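Local coordinates for soluble secreted antigen MPT53 (Mycobacterium tuberculosis, PDB 1LU4), which probably acts as a thioredoxin-fold disulfide oxidoreductase that oxidises reduced, unfolded secreted proteins to form their disulfide bonds, at residues P26-F31 against G129-L134; W32-P37 against T63-G68; A41-L46 against S75-N80; V59-R64 against G89-R94. All coordinates share one frame; numbering follows the deposited sequence.

Contact 1 of 4, residues P26-F31 against G129-L134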
loop_
_atom_site.group_PDB
_atom_site.type_symbol
_atom_site.label_atom_id
_atom_site.label_comp_id
_atom_site.label_asym_id
_atom_site.label_seq_id
_atom_site.Cartn_x
_atom_site.Cartn_y
_atom_site.Cartn_z
ATOM N N PRO A 26 6.936 10.215 6.376
ATOM C CA PRO A 26 6.064 9.139 6.850
ATOM C C PRO A 26 5.272 8.573 5.647
ATOM O O PRO A 26 4.795 9.309 4.787
ATOM C CB PRO A 26 5.110 9.833 7.816
ATOM C CG PRO A 26 5.265 11.303 7.622
ATOM C CD PRO A 26 6.527 11.557 6.881
ATOM N N ALA A 27 5.195 7.244 5.610
ATOM C CA ALA A 27 4.567 6.622 4.459
ATOM C C ALA A 27 3.964 5.282 4.866
ATOM O O ALA A 27 4.403 4.672 5.875
ATOM C CB ALA A 27 5.615 6.433 3.350
ATOM N N VAL A 28 3.039 4.818 4.065
ATOM C CA VAL A 28 2.438 3.496 4.274
ATOM C C VAL A 28 2.452 2.810 2.910
ATOM O O VAL A 28 1.904 3.329 1.941
ATOM C CB VAL A 28 1.007 3.602 4.822
ATOM C CG1 VAL A 28 0.355 2.202 4.911
ATOM C CG2 VAL A 28 0.921 4.298 6.178
ATOM N N LEU A 29 3.042 1.585 2.883
ATOM C CA LEU A 29 2.868 0.708 1.739
ATOM C C LEU A 29 1.783 -0.307 2.064
ATOM O O LEU A 29 1.787 -0.886 3.171
ATOM C CB LEU A 29 4.151 -0.061 1.400
ATOM C CG LEU A 29 5.413 0.766 1.190
ATOM C CD1 LEU A 29 6.579 -0.143 0.832
ATOM C CD2 LEU A 29 5.214 1.893 0.161
ATOM N N TRP A 30 0.879 -0.546 1.124
ATOM C CA TRP A 30 -0.180 -1.511 1.316
ATOM C C TRP A 30 -0.183 -2.438 0.118
ATOM O O TRP A 30 -0.458 -2.025 -1.010
ATOM C CB TRP A 30 -1.529 -0.811 1.460
ATOM C CG TRP A 30 -2.699 -1.710 1.732
ATOM C CD1 TRP A 30 -2.840 -2.629 2.737
ATOM C CD2 TRP A 30 -3.952 -1.748 1.024
ATOM N NE1 TRP A 30 -4.060 -3.245 2.693
ATOM C CE2 TRP A 30 -4.755 -2.718 1.652
ATOM C CE3 TRP A 30 -4.435 -1.035 -0.086
ATOM C CZ2 TRP A 30 -6.049 -2.999 1.191
ATOM C CZ3 TRP A 30 -5.741 -1.326 -0.544
ATOM C CH2 TRP A 30 -6.496 -2.296 0.112
ATOM N N PHE A 31 0.147 -3.711 0.383
ATOM C CA PHE A 31 0.207 -4.746 -0.677
ATOM C C PHE A 31 -1.104 -5.444 -0.746
ATOM O O PHE A 31 -1.573 -6.051 0.245
ATOM C CB PHE A 31 1.327 -5.757 -0.308
ATOM C CG PHE A 31 2.706 -5.139 -0.335
ATOM C CD1 PHE A 31 3.227 -4.434 0.758
ATOM C CD2 PHE A 31 3.507 -5.258 -1.483
ATOM C CE1 PHE A 31 4.491 -3.889 0.696
ATOM C CE2 PHE A 31 4.773 -4.685 -1.536
ATOM C CZ PHE A 31 5.282 -3.976 -0.454
ATOM N N GLY A 129 -4.668 4.412 14.314
ATOM C CA GLY A 129 -3.676 4.559 15.367
ATOM C C GLY A 129 -2.262 4.262 14.846
ATOM O O GLY A 129 -1.346 4.991 15.243
ATOM N N ARG A 130 -2.105 3.261 13.992
ATOM C CA ARG A 130 -0.727 3.011 13.481
ATOM C C ARG A 130 -0.234 4.196 12.654
ATOM O O ARG A 130 0.940 4.592 12.694
ATOM C CB ARG A 130 -0.685 1.707 12.682
ATOM C CG ARG A 130 -0.978 0.468 13.573
ATOM C CD ARG A 130 -1.005 -0.762 12.682
ATOM N NE ARG A 130 -1.142 -2.006 13.393
ATOM C CZ ARG A 130 -0.177 -2.661 14.044
ATOM N NH1 ARG A 130 1.074 -2.255 14.119
ATOM N NH2 ARG A 130 -0.526 -3.813 14.635
ATOM N N VAL A 131 -1.161 4.785 11.887
ATOM C CA VAL A 131 -0.748 5.942 11.049
ATOM C C VAL A 131 -0.434 7.162 11.916
ATOM O O VAL A 131 0.588 7.840 11.668
ATOM C CB VAL A 131 -1.862 6.200 10.024
ATOM C CG1 VAL A 131 -1.656 7.540 9.331
ATOM C CG2 VAL A 131 -1.884 5.052 9.012
ATOM N N ALA A 132 -1.254 7.421 12.945
ATOM C CA ALA A 132 -0.935 8.526 13.856
ATOM C C ALA A 132 0.427 8.332 14.487
ATOM O O ALA A 132 1.129 9.327 14.785
ATOM C CB ALA A 132 -2.016 8.566 14.924
ATOM N N ALA A 133 0.828 7.092 14.780
ATOM C CA ALA A 133 2.091 6.871 15.500
ATOM C C ALA A 133 3.282 7.280 14.646
ATOM O O ALA A 133 4.342 7.542 15.178
ATOM C CB ALA A 133 2.310 5.397 15.928
ATOM N N LEU A 134 3.117 7.326 13.332
ATOM C CA LEU A 134 4.245 7.781 12.484
ATOM C C LEU A 134 4.494 9.273 12.876
ATOM O O LEU A 134 5.882 9.127 12.338
ATOM C CB LEU A 134 3.924 7.464 11.050
ATOM C CG LEU A 134 3.462 6.064 10.655
ATOM C CD1 LEU A 134 3.054 5.973 9.187
ATOM C CD2 LEU A 134 4.588 5.064 10.938
#
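V28, near the start of strand 27-32, meets V131 of the C-terminal helix 124-133 and L134, the last modelled residue, and P26 meets L134 beside them. The contact is almost wholly apolar, with no hydrogen bond between the two segments.

Among the side chains, V28 does the central work through one branch. Its CG1 lies anti to the backbone N (chi1 175°), which leaves CG2 beside that N and facing the helix. There V28 CG2 touches V131 CG2 at 4.1 Å and L134 CD1 at the same distance of 4.1 Å, and the valine crosses both partners at about a right angle. Beta-branched valine suits a strand, and its CG2 faces the helix from close to the backbone. L134 is extended at chi2 (174°), so its CD1 reaches in to V28 while its root stays near the loop, with L134 CB 4.2 Å from P26 CB. The compact proline ring thus packs against the beginning of the leucine rather than its tip.

One contact involves the backbone: L134 CD1 lies 3.8 Å from A27 O, a methyl resting on a carbonyl rather than a polar bond. A27 turns its own methyl away from the helix. L134 N bonds to V131 O (3.1 Å), closing the last turn.

V28 and V131 both also rest on F58 of the adjoining parallel strand 57-62, V28 touches F105 of strand 102-106 on the other flank, and V131 reaches V49 of helix 37-52, which lies on the same face of the central sheet as helix 124-133.

Contact 2 of 4, residues W32-P37 against T63-G68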
loop_
_atom_site.group_PDB
_atom_site.type_symbol
_atom_site.label_atom_id
_atom_site.label_comp_id
_atom_site.label_asym_id
_atom_site.label_seq_id
_atom_site.Cartn_x
_atom_site.Cartn_y
_atom_site.Cartn_z
ATOM N N TRP A 32 -1.747 -5.376 -1.904
ATOM C CA TRP A 32 -3.132 -5.899 -2.053
ATOM C C TRP A 32 -3.291 -6.613 -3.377
ATOM O O TRP A 32 -2.506 -6.500 -4.323
ATOM C CB TRP A 32 -4.078 -4.713 -1.977
ATOM C CG TRP A 32 -4.012 -3.599 -2.955
ATOM C CD1 TRP A 32 -3.260 -2.472 -2.826
ATOM C CD2 TRP A 32 -4.721 -3.462 -4.197
ATOM N NE1 TRP A 32 -3.432 -1.620 -3.892
ATOM C CE2 TRP A 32 -4.340 -2.210 -4.744
ATOM C CE3 TRP A 32 -5.636 -4.259 -4.882
ATOM C CZ2 TRP A 32 -4.851 -1.727 -5.956
ATOM C CZ3 TRP A 32 -6.138 -3.783 -6.081
ATOM C CH2 TRP A 32 -5.739 -2.537 -6.624
ATOM N N THR A 33 -4.398 -7.410 -3.423
ATOM C CA THR A 33 -4.882 -7.927 -4.684
ATOM C C THR A 33 -6.389 -7.705 -4.718
ATOM O O THR A 33 -7.023 -7.714 -3.667
ATOM C CB THR A 33 -4.572 -9.445 -4.842
ATOM O OG1 THR A 33 -5.366 -10.243 -3.899
ATOM C CG2 THR A 33 -3.144 -9.840 -4.708
ATOM N N PRO A 34 -7.008 -7.476 -5.901
ATOM C CA PRO A 34 -8.390 -7.000 -5.889
ATOM C C PRO A 34 -9.413 -8.053 -5.531
ATOM O O PRO A 34 -10.563 -7.707 -5.212
ATOM C CB PRO A 34 -8.572 -6.470 -7.322
ATOM C CG PRO A 34 -7.538 -7.211 -8.154
ATOM C CD PRO A 34 -6.360 -7.346 -7.184
ATOM N N TRP A 35 -9.023 -9.339 -5.598
ATOM C CA TRP A 35 -9.965 -10.408 -5.390
ATOM C C TRP A 35 -9.841 -10.989 -4.013
ATOM O O TRP A 35 -10.600 -11.927 -3.652
ATOM C CB TRP A 35 -9.685 -11.485 -6.457
ATOM C CG TRP A 35 -8.228 -11.743 -6.781
ATOM C CD1 TRP A 35 -7.578 -11.259 -7.898
ATOM C CD2 TRP A 35 -7.250 -12.483 -6.060
ATOM N NE1 TRP A 35 -6.241 -11.683 -7.904
ATOM C CE2 TRP A 35 -6.063 -12.448 -6.775
ATOM C CE3 TRP A 35 -7.341 -13.224 -4.859
ATOM C CZ2 TRP A 35 -4.884 -13.085 -6.354
ATOM C CZ3 TRP A 35 -6.207 -13.876 -4.432
ATOM C CH2 TRP A 35 -5.019 -13.793 -5.212
ATOM N N CYS A 36 -8.999 -10.422 -3.157
ATOM C CA CYS A 36 -8.851 -10.916 -1.805
ATOM C C CYS A 36 -9.936 -10.346 -0.890
ATOM O O CYS A 36 -10.092 -9.095 -0.844
ATOM C CB CYS A 36 -7.466 -10.546 -1.254
ATOM S SG CYS A 36 -7.312 -10.793 0.526
ATOM N N PRO A 37 -10.720 -11.144 -0.163
ATOM C CA PRO A 37 -11.789 -10.582 0.643
ATOM C C PRO A 37 -11.237 -9.742 1.795
ATOM O O PRO A 37 -11.944 -8.833 2.262
ATOM C CB PRO A 37 -12.556 -11.802 1.126
ATOM C CG PRO A 37 -11.516 -12.889 1.169
ATOM C CD PRO A 37 -10.637 -12.603 -0.042
ATOM N N THR A 63 -0.725 -6.832 -7.235
ATOM C CA THR A 63 -0.160 -7.830 -8.152
ATOM C C THR A 63 -1.206 -8.960 -8.305
ATOM O O THR A 63 -2.258 -8.963 -7.681
ATOM C CB THR A 63 1.175 -8.344 -7.647
ATOM O OG1 THR A 63 1.838 -9.098 -8.727
ATOM C CG2 THR A 63 1.071 -9.247 -6.436
ATOM N N ARG A 64 -0.868 -9.888 -9.173
ATOM C CA ARG A 64 -1.685 -11.120 -9.402
ATOM C C ARG A 64 -3.059 -10.768 -9.930
ATOM O O ARG A 64 -4.036 -11.476 -9.625
ATOM C CB ARG A 64 -1.762 -11.981 -8.157
ATOM C CG ARG A 64 -0.398 -12.617 -7.840
ATOM C CD ARG A 64 -0.652 -13.679 -6.842
ATOM N NE ARG A 64 -1.129 -14.897 -7.344
ATOM C CZ ARG A 64 -1.554 -15.893 -6.557
ATOM N NH1 ARG A 64 -1.595 -15.763 -5.266
ATOM N NH2 ARG A 64 -1.963 -17.008 -7.044
ATOM N N ALA A 65 -3.157 -9.744 -10.765
ATOM C CA ALA A 65 -4.460 -9.425 -11.364
ATOM C C ALA A 65 -4.234 -8.588 -12.608
ATOM O O ALA A 65 -3.182 -7.939 -12.741
ATOM C CB ALA A 65 -5.375 -8.675 -10.384
ATOM N N ASP A 66 -5.243 -8.544 -13.483
ATOM C CA ASP A 66 -5.120 -7.648 -14.620
ATOM C C ASP A 66 -5.375 -6.206 -14.192
ATOM O O ASP A 66 -5.992 -5.906 -13.154
ATOM C CB ASP A 66 -6.093 -8.020 -15.737
ATOM C CG ASP A 66 -7.498 -8.067 -15.203
ATOM O OD1 ASP A 66 -8.214 -7.077 -15.269
ATOM O OD2 ASP A 66 -7.894 -9.110 -14.635
ATOM N N VAL A 67 -4.863 -5.287 -15.020
ATOM C CA VAL A 67 -4.906 -3.880 -14.600
ATOM C C VAL A 67 -6.327 -3.391 -14.500
ATOM O O VAL A 67 -6.644 -2.593 -13.605
ATOM C CB VAL A 67 -4.080 -3.017 -15.563
ATOM C CG1 VAL A 67 -4.041 -1.563 -15.032
ATOM C CG2 VAL A 67 -2.679 -3.479 -15.745
ATOM N N GLY A 68 -7.233 -3.804 -15.365
ATOM C CA GLY A 68 -8.605 -3.377 -15.240
ATOM C C GLY A 68 -9.238 -3.762 -13.916
ATOM O O GLY A 68 -10.030 -3.003 -13.342
#
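W32 and T63, leaving neighbouring parallel strands, are joined by a weak backbone bond from T63 N to W32 O (3.4 Å), after which T33 to C36 make a type I turn and R64 takes a left-handed helical backbone conformation. T33 CG2 lies 3.2 Å from T63 O, a carbon-oxygen contact. Next along, P34 CG presses on A65 CB at 3.4 Å, tight for two carbons, where a compact, puckered ring meets a lone methyl. The turn ends on C36, the first cysteine of the thioredoxin-fold CxxC; C36, predicted to form the redox-active disulfide with C39, has no such bond here, and it sits at the N-cap of helix 37-52. W35, just before it, spans the gap, its CG set between the backbone N and the carbonyl carbon (chi1 39°). W35 NE1 donates to R64 O at 2.8 Å in a nearly straight bond (163°); the oxygen lies in the indole plane, although the donor stands above the carbonyl plane. Indole and guanidinium planes are almost perpendicular (89°), with W35 CH2 over one guanidinium face, 4.0 Å from R64 NH1. T33 OG1 sits over an indole face, and both W35 and R64 also touch a crystal neighbour.

Contact 3 of 4, residues A41-L46 against S75-N80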
loop_
_atom_site.group_PDB
_atom_site.type_symbol
_atom_site.label_atom_id
_atom_site.label_comp_id
_atom_site.label_asym_id
_atom_site.label_seq_id
_atom_site.Cartn_x
_atom_site.Cartn_y
_atom_site.Cartn_z
ATOM N N ALA A 41 -12.164 -5.916 2.498
ATOM C CA ALA A 41 -12.631 -5.429 3.802
ATOM C C ALA A 41 -11.815 -4.262 4.269
ATOM O O ALA A 41 -12.355 -3.338 4.892
ATOM C CB ALA A 41 -12.613 -6.561 4.797
ATOM N N GLU A 42 -10.534 -4.244 4.052
ATOM C CA GLU A 42 -9.660 -3.148 4.468
ATOM C C GLU A 42 -9.749 -1.923 3.593
ATOM O O GLU A 42 -9.493 -0.807 4.099
ATOM C CB GLU A 42 -8.196 -3.609 4.439
ATOM C CG GLU A 42 -7.887 -4.605 5.555
ATOM C CD GLU A 42 -6.455 -5.044 5.572
ATOM O OE1 GLU A 42 -5.695 -4.734 4.653
ATOM O OE2 GLU A 42 -6.102 -5.734 6.587
ATOM N N ALA A 43 -10.107 -2.039 2.328
ATOM C CA ALA A 43 -10.016 -0.943 1.383
ATOM C C ALA A 43 -10.793 0.301 1.846
ATOM O O ALA A 43 -10.227 1.405 1.712
ATOM C CB ALA A 43 -10.486 -1.350 0.012
ATOM N N PRO A 44 -12.012 0.225 2.372
ATOM C CA PRO A 44 -12.673 1.465 2.831
ATOM C C PRO A 44 -11.888 2.188 3.922
ATOM O O PRO A 44 -11.856 3.404 3.999
ATOM C CB PRO A 44 -14.025 0.963 3.363
ATOM C CG PRO A 44 -14.278 -0.348 2.655
ATOM C CD PRO A 44 -12.896 -0.950 2.481
ATOM N N SER A 45 -11.228 1.386 4.798
ATOM C CA SER A 45 -10.405 1.967 5.842
ATOM C C SER A 45 -9.186 2.637 5.285
ATOM O O SER A 45 -8.794 3.721 5.745
ATOM C CB SER A 45 -9.987 0.861 6.828
ATOM O OG SER A 45 -11.190 0.395 7.460
ATOM N N LEU A 46 -8.498 2.044 4.316
ATOM C CA LEU A 46 -7.375 2.727 3.607
ATOM C C LEU A 46 -7.869 4.027 3.030
ATOM O O LEU A 46 -7.206 5.058 3.160
ATOM C CB LEU A 46 -6.796 1.889 2.453
ATOM C CG LEU A 46 -5.692 0.891 2.769
ATOM C CD1 LEU A 46 -4.389 1.592 3.226
ATOM C CD2 LEU A 46 -6.111 -0.144 3.799
ATOM N N SER A 75 -11.352 2.184 -7.886
ATOM C CA SER A 75 -12.540 3.039 -8.121
ATOM C C SER A 75 -13.631 2.738 -7.120
ATOM O O SER A 75 -14.245 3.640 -6.569
ATOM C CB SER A 75 -13.063 2.843 -9.530
ATOM O OG SER A 75 -12.132 3.355 -10.468
ATOM N N LYS A 76 -13.954 1.457 -6.903
ATOM C CA LYS A 76 -15.017 1.047 -6.003
ATOM C C LYS A 76 -14.819 1.560 -4.586
ATOM O O LYS A 76 -15.784 1.949 -3.957
ATOM C CB LYS A 76 -15.089 -0.489 -6.002
ATOM C CG LYS A 76 -16.093 -1.101 -5.020
ATOM C CD LYS A 76 -16.099 -2.617 -5.219
ATOM C CE LYS A 76 -17.110 -3.196 -4.203
ATOM N NZ LYS A 76 -17.105 -4.659 -4.365
ATOM N N TYR A 77 -13.553 1.543 -4.122
ATOM C CA TYR A 77 -13.263 1.906 -2.765
ATOM C C TYR A 77 -12.677 3.294 -2.633
ATOM O O TYR A 77 -12.340 3.710 -1.513
ATOM C CB TYR A 77 -12.340 0.861 -2.098
ATOM C CG TYR A 77 -13.000 -0.495 -2.042
ATOM C CD1 TYR A 77 -14.113 -0.691 -1.238
ATOM C CD2 TYR A 77 -12.515 -1.589 -2.752
ATOM C CE1 TYR A 77 -14.754 -1.924 -1.127
ATOM C CE2 TYR A 77 -13.146 -2.835 -2.667
ATOM C CZ TYR A 77 -14.236 -2.991 -1.857
ATOM O OH TYR A 77 -14.901 -4.196 -1.766
ATOM N N ASN A 78 -12.611 4.032 -3.724
ATOM C CA ASN A 78 -12.146 5.437 -3.655
ATOM C C ASN A 78 -10.780 5.530 -3.006
ATOM O O ASN A 78 -10.527 6.294 -2.074
ATOM C CB ASN A 78 -13.173 6.271 -2.873
ATOM C CG ASN A 78 -13.008 7.724 -3.166
ATOM O OD1 ASN A 78 -12.142 8.131 -3.955
ATOM N ND2 ASN A 78 -13.824 8.550 -2.533
ATOM N N LEU A 79 -9.822 4.750 -3.528
ATOM C CA LEU A 79 -8.439 4.774 -2.996
ATOM C C LEU A 79 -7.680 5.899 -3.655
ATOM O O LEU A 79 -7.049 5.740 -4.691
ATOM C CB LEU A 79 -7.744 3.424 -3.215
ATOM C CG LEU A 79 -8.486 2.234 -2.621
ATOM C CD1 LEU A 79 -7.717 0.929 -2.871
ATOM C CD2 LEU A 79 -8.642 2.377 -1.131
ATOM N N ASN A 80 -7.799 7.099 -3.045
ATOM C CA ASN A 80 -7.228 8.289 -3.660
ATOM C C ASN A 80 -5.782 8.501 -3.256
ATOM O O ASN A 80 -5.409 9.466 -2.533
ATOM C CB ASN A 80 -8.072 9.514 -3.255
ATOM C CG ASN A 80 -7.605 10.779 -3.941
ATOM O OD1 ASN A 80 -7.076 10.730 -5.047
ATOM N ND2 ASN A 80 -7.817 11.898 -3.317
#
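The methyl of A43 lies almost on the ring of Y77, with A43 CB only 3.4 Å from Y77 CG and also 3.4 Å from its CD2. It is a CH-pi contact: A43 CB stands 3.7 Å from the ring centroid, 28° off the normal, displaced toward the CG-CD2 side of the ring. The opposite face is covered from within its own segment by K76 CG, so the aromatic ring is held between an alanine methyl and the aliphatic part of a lysine. Alanine suits the spot because its single methyl lets helix and ring come this close.

The tyrosine swings in with chi1 at -62°, its CG anti to its own carbonyl carbon. P44 runs alongside the ring and points the same way, P44 CG 3.9 Å from Y77 CD1. The helix is kinked here: P44 has no N-H to give, and S45 N also lacks its regular bond to the turn before. Farther along, L79 CD2 touches two neighbours on the helix, 3.4 Å from A43 O and 4.1 Å from L46 CB. N78, with positive phi, forms a Schellman motif and L79 centres an inverse gamma turn, consistent with the chain turning back.

Two helices on one face of the thioredoxin-fold sheet are joined here, and W30 of the central strand touches A43, L46 and L79 from the sheet. F73 adds an edge-to-face ring to Y77.

Between the segments cohesion therefore comes from carbon contacts and the polarisable tyrosine face, while Y77 OH hydrogen-bonds N40 ND2, from the residue just before A41.

Contact 4 of 4, residues V59-R64 against G89-R94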
loop_
_atom_site.group_PDB
_atom_site.type_symbol
_atom_site.label_atom_id
_atom_site.label_comp_id
_atom_site.label_asym_id
_atom_site.label_seq_id
_atom_site.Cartn_x
_atom_site.Cartn_y
_atom_site.Cartn_z
ATOM N N VAL A 59 0.929 4.371 -0.509
ATOM C CA VAL A 59 1.152 3.755 -1.800
ATOM C C VAL A 59 0.652 2.342 -1.713
ATOM O O VAL A 59 1.131 1.530 -0.939
ATOM C CB VAL A 59 2.629 3.787 -2.190
ATOM C CG1 VAL A 59 2.859 3.135 -3.557
ATOM C CG2 VAL A 59 3.147 5.227 -2.175
ATOM N N GLY A 60 -0.334 2.057 -2.576
ATOM C CA GLY A 60 -0.802 0.666 -2.729
ATOM C C GLY A 60 0.049 -0.029 -3.786
ATOM O O GLY A 60 0.488 0.603 -4.753
ATOM N N ILE A 61 0.251 -1.329 -3.626
ATOM C CA ILE A 61 1.090 -2.089 -4.536
ATOM C C ILE A 61 0.300 -3.373 -4.833
ATOM O O ILE A 61 0.118 -4.225 -3.948
ATOM C CB ILE A 61 2.488 -2.386 -3.959
ATOM C CG1 ILE A 61 3.174 -1.074 -3.515
ATOM C CG2 ILE A 61 3.301 -3.145 -4.981
ATOM C CD1 ILE A 61 4.483 -1.171 -2.815
ATOM N N ALA A 62 -0.199 -3.473 -6.063
ATOM C CA ALA A 62 -1.096 -4.589 -6.415
ATOM C C ALA A 62 -0.346 -5.550 -7.321
ATOM O O ALA A 62 0.526 -5.180 -8.123
ATOM C CB ALA A 62 -2.313 -4.042 -7.180
ATOM N N THR A 63 -0.725 -6.832 -7.235
ATOM C CA THR A 63 -0.160 -7.830 -8.152
ATOM C C THR A 63 -1.206 -8.960 -8.305
ATOM O O THR A 63 -2.258 -8.963 -7.681
ATOM C CB THR A 63 1.175 -8.344 -7.647
ATOM O OG1 THR A 63 1.838 -9.098 -8.727
ATOM C CG2 THR A 63 1.071 -9.247 -6.436
ATOM N N ARG A 64 -0.868 -9.888 -9.173
ATOM C CA ARG A 64 -1.685 -11.120 -9.402
ATOM C C ARG A 64 -3.059 -10.768 -9.930
ATOM O O ARG A 64 -4.036 -11.476 -9.625
ATOM C CB ARG A 64 -1.762 -11.981 -8.157
ATOM C CG ARG A 64 -0.398 -12.617 -7.840
ATOM C CD ARG A 64 -0.652 -13.679 -6.842
ATOM N NE ARG A 64 -1.129 -14.897 -7.344
ATOM C CZ ARG A 64 -1.554 -15.893 -6.557
ATOM N NH1 ARG A 64 -1.595 -15.763 -5.266
ATOM N NH2 ARG A 64 -1.963 -17.008 -7.044
ATOM N N GLY A 89 5.499 -8.843 -9.776
ATOM C CA GLY A 89 5.820 -9.111 -8.408
ATOM C C GLY A 89 7.190 -8.730 -7.962
ATOM O O GLY A 89 7.634 -9.184 -6.900
ATOM N N VAL A 90 7.898 -7.898 -8.711
ATOM C CA VAL A 90 9.253 -7.527 -8.328
ATOM C C VAL A 90 9.299 -6.710 -7.041
ATOM O O VAL A 90 10.165 -6.922 -6.204
ATOM C CB VAL A 90 9.921 -6.810 -9.520
ATOM C CG1 VAL A 90 11.238 -6.120 -9.151
ATOM C CG2 VAL A 90 10.170 -7.796 -10.680
ATOM N N ILE A 91 8.366 -5.755 -6.897
ATOM C CA ILE A 91 8.384 -4.992 -5.627
ATOM C C ILE A 91 7.906 -5.852 -4.489
ATOM O O ILE A 91 8.466 -5.812 -3.370
ATOM C CB ILE A 91 7.523 -3.692 -5.759
ATOM C CG1 ILE A 91 8.014 -2.846 -6.956
ATOM C CG2 ILE A 91 7.516 -2.938 -4.464
ATOM C CD1 ILE A 91 6.953 -1.779 -7.276
ATOM N N TRP A 92 6.902 -6.696 -4.708
ATOM C CA TRP A 92 6.433 -7.606 -3.675
ATOM C C TRP A 92 7.465 -8.413 -3.045
ATOM O O TRP A 92 7.812 -8.713 -1.969
ATOM C CB TRP A 92 5.363 -8.542 -4.128
ATOM C CG TRP A 92 4.049 -7.885 -4.175
ATOM C CD1 TRP A 92 3.692 -6.779 -4.879
ATOM C CD2 TRP A 92 2.879 -8.318 -3.466
ATOM N NE1 TRP A 92 2.442 -6.485 -4.698
ATOM C CE2 TRP A 92 1.878 -7.395 -3.835
ATOM C CE3 TRP A 92 2.515 -9.336 -2.582
ATOM C CZ2 TRP A 92 0.517 -7.292 -3.473
ATOM C CZ3 TRP A 92 1.187 -9.333 -2.159
ATOM C CH2 TRP A 92 0.298 -8.359 -2.605
ATOM N N ALA A 93 8.416 -8.730 -4.041
ATOM C CA ALA A 93 9.846 -9.885 -3.789
ATOM C C ALA A 93 10.694 -8.980 -2.960
ATOM O O ALA A 93 11.265 -9.486 -2.011
ATOM C CB ALA A 93 10.331 -10.334 -5.049
ATOM N N ARG A 94 10.857 -7.696 -3.273
ATOM C CA ARG A 94 11.816 -6.831 -2.595
ATOM C C ARG A 94 11.432 -6.734 -1.134
ATOM O O ARG A 94 12.297 -6.606 -0.275
ATOM C CB ARG A 94 11.900 -5.503 -3.373
ATOM C CG ARG A 94 12.839 -4.480 -2.751
ATOM C CD ARG A 94 12.608 -3.262 -3.670
ATOM N NE ARG A 94 13.619 -3.338 -4.699
ATOM C CZ ARG A 94 14.845 -2.857 -4.739
ATOM N NH1 ARG A 94 15.389 -2.148 -3.759
ATOM N NH2 ARG A 94 15.544 -3.099 -5.829
#
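Helix 90-94 packs across the C-terminal part of strand 57-62, with I61 and T63 turned toward I91 and W92. The axes of strand 59-62 and helix 90-94 come within 9.2 Å of each other at 110°, so the short helix lies across the strand. I61 touches both helix residues: its CD1 reaches I91 CG2 at 3.9 Å, the two isoleucines crossing at about a right angle, while I61 CG2 lies 3.5 Å from W92 NE1. The beta-branched side chain thus uses both its arms.

W92 has two conformers, so its contacts, described for one of them, are provisional. It brings its indole edge up to the strand backbone. W92 NE1 gives a weak, bent bond to I61 O (3.3 Å, 125°), with the oxygen near the ring plane. This helix packs on the face of the thioredoxin-fold sheet opposite helices 37-52 and 67-77, and F31 of the adjoining strand meets the indole edge-to-face.

T63 CG2 lies over one face of the indole. It sits in the cramped position between its backbone N and carbonyl carbon and makes a CH-pi contact, 3.5 Å from the centroid of the W92 five-membered ring and 19° off the normal. Threonine suits the spot because its other branch is polar: T63 OG1 bonds to D86 O, and the carboxylate of D86 accepts from I91 N and W92 N. At the helix N-cap, G89, with positive phi, brings its N to 3.8 Å from T63 OG1.

Overall arrangement
From the N terminus, strand 27-32 opens contact 1, whose long loop closes only where the C-terminal helix 124-133 returns to it; the other three contacts all lie within that loop. Contact 2 starts directly after the same strand and closes on the loop between strand 57-62 and helix 67-77. Contact 3 starts within helix 37-52 and closes at the end of helix 67-77, so it crosses contact 2. Contact 4 begins on strand 57-62, sharing T63 and R64 with contact 2, crosses contact 3 and ends on helix 90-94. Contacts 1 and 3 serve one face of the sheet, contact 4 the other, and contact 2 the strand ends leading to the CxxC.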